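PDB 3FXH: integron gene cassette protein HFX_CASS2 from Uncultured bacterium, which is of unknown function, a mostly helical product of a mobile integron gene cassette recovered from the sewage outfall of Halifax Harbour. Local coordinates for residues V31-I34 / I35-I38. Residues are numbered along the deposited sequence; the frame is centred on the assembly and turned at random.
Sequences VHEI and IREI
Glu33 and Arg36, three residues apart on helix 24-43, form a salt bridge that illustrates how a short run of helix can arrange charge on one flank and hydrocarbon on another. The two chains slant across each other, carboxylate and guanidinium planes 78° apart, and Arg36 NH2 reaches Glu33 OE2 at 3.0 Å on its anti side, well out of the carboxylate plane. Arginine arrives there because its chain leaves anti to the backbone N and then folds at chi3 (76°), bringing one guanidinium face back over the Glu33 backbone. Its NE meets Glu37 OE2 at 2.8 Å, in the guanidinium plane. A water at the guanidinium edge accepts from NH1 and donates to Glu33 OE2. Beyond the helix, backbone N-H groups of Tyr77 and Tyr78 bind the Glu33 carboxylate, Lys75 offers its carbonyl to Arg36 and its N-H to Glu37, and Arg40 is a second cation for Glu37. On the apolar flank, Ile34 and Ile38 lie side by side, CG2 of Ile34 3.6 Å from CD1 of Ile38, and both rest on helix 62-69. Ile35 sets CG1 3.5 Å from Val31 O, the oxygen to which its own N bonds at 3.1 Å. Ile34 and Ile35 also meet Cys124 of helix 116-131, and Ile35 packs on Leu125 of the second subunit. A leucine in place of Arg36 would probably leave the two carboxylates, whose OE2 atoms lie 6.0 Å apart around Arg36, without their shared cation, and Lys75 O without its NH2 donor. Shared between two acids, the guanidinium probably helps to offset their mutual repulsion, leaving the buried Glu33 and Glu37 carboxylates ionised, as acceptors for the N-H groups of Lys75, Tyr77 and Tyr78.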
loop_
_atom_site.group_PDB
_atom_site.type_symbol
_atom_site.label_atom_id
_atom_site.label_comp_id
_atom_site.label_asym_id
_atom_site.label_seq_id
_atom_site.Cartn_x
_atom_site.Cartn_y
_atom_site.Cartn_z
ATOM N N VAL A 31 5.214 -5.589 7.566
ATOM C CA VAL A 31 4.547 -5.499 6.262
ATOM C C VAL A 31 4.200 -4.050 5.939
ATOM O O VAL A 31 4.317 -3.619 4.796
ATOM C CB VAL A 31 3.273 -6.416 6.173
ATOM C CG1 VAL A 31 2.477 -6.111 4.906
ATOM C CG2 VAL A 31 3.667 -7.882 6.191
ATOM N N HIS A 32 3.794 -3.284 6.945
ATOM C CA HIS A 32 3.577 -1.848 6.740
ATOM C C HIS A 32 4.895 -1.200 6.313
ATOM O O HIS A 32 4.920 -0.318 5.458
ATOM C CB HIS A 32 3.034 -1.173 8.015
ATOM C CG HIS A 32 1.561 -1.368 8.225
ATOM N ND1 HIS A 32 0.729 -0.357 8.651
ATOM C CD2 HIS A 32 0.775 -2.459 8.065
ATOM C CE1 HIS A 32 -0.504 -0.821 8.759
ATOM N NE2 HIS A 32 -0.505 -2.091 8.405
ATOM N N GLU A 33 5.989 -1.662 6.900
ATOM C CA GLU A 33 7.313 -1.182 6.535
ATOM C C GLU A 33 7.689 -1.520 5.092
ATOM O O GLU A 33 8.294 -0.708 4.386
ATOM C CB GLU A 33 8.366 -1.744 7.493
ATOM C CG GLU A 33 9.766 -1.658 6.955
ATOM C CD GLU A 33 10.803 -1.805 8.045
ATOM O OE1 GLU A 33 11.426 -2.878 8.144
ATOM O OE2 GLU A 33 10.985 -0.841 8.811
ATOM N N ILE A 34 7.367 -2.730 4.655
ATOM C CA ILE A 34 7.630 -3.074 3.268
ATOM C C ILE A 34 6.891 -2.130 2.335
ATOM O O ILE A 34 7.467 -1.613 1.385
ATOM C CB ILE A 34 7.221 -4.514 2.944
ATOM C CG1 ILE A 34 8.148 -5.495 3.666
ATOM C CG2 ILE A 34 7.280 -4.752 1.435
ATOM C CD1 ILE A 34 7.591 -6.926 3.733
ATOM N N ILE A 35 5.604 -1.932 2.588
ATOM C CA ILE A 35 4.817 -1.042 1.739
ATOM C C ILE A 35 5.444 0.350 1.689
ATOM O O ILE A 35 5.641 0.910 0.610
ATOM C CB ILE A 35 3.330 -0.977 2.169
ATOM C CG1 ILE A 35 2.683 -2.360 2.000
ATOM C CG2 ILE A 35 2.589 0.111 1.356
ATOM C CD1 ILE A 35 1.202 -2.432 2.427
ATOM N N ARG A 36 5.793 0.888 2.848
ATOM C CA ARG A 36 6.454 2.201 2.915
ATOM C C ARG A 36 7.730 2.266 2.065
ATOM O O ARG A 36 7.913 3.191 1.290
ATOM C CB ARG A 36 6.784 2.569 4.370
ATOM C CG ARG A 36 7.544 3.892 4.525
ATOM C CD ARG A 36 8.138 4.041 5.919
ATOM N NE ARG A 36 9.330 3.211 6.093
ATOM C CZ ARG A 36 9.501 2.350 7.090
ATOM N NH1 ARG A 36 8.551 2.194 7.996
ATOM N NH2 ARG A 36 10.620 1.649 7.184
ATOM N N GLU A 37 8.617 1.287 2.207
ATOM C CA GLU A 37 9.891 1.328 1.492
ATOM C C GLU A 37 9.744 1.085 -0.013
ATOM O O GLU A 37 10.484 1.637 -0.814
ATOM C CB GLU A 37 10.878 0.348 2.112
ATOM C CG GLU A 37 11.262 0.784 3.519
ATOM C CD GLU A 37 11.942 2.153 3.523
ATOM O OE1 GLU A 37 12.902 2.359 2.736
ATOM O OE2 GLU A 37 11.507 3.024 4.307
ATOM N N ILE A 38 8.768 0.275 -0.397
ATOM C CA ILE A 38 8.510 0.086 -1.813
ATOM C C ILE A 38 7.967 1.385 -2.376
ATOM O O ILE A 38 8.375 1.803 -3.464
ATOM C CB ILE A 38 7.545 -1.082 -2.086
ATOM C CG1 ILE A 38 8.212 -2.412 -1.738
ATOM C CG2 ILE A 38 7.142 -1.109 -3.560
ATOM C CD1 ILE A 38 7.272 -3.628 -1.974
HETATM O O HOH W 1 9.331 0.709 10.384
#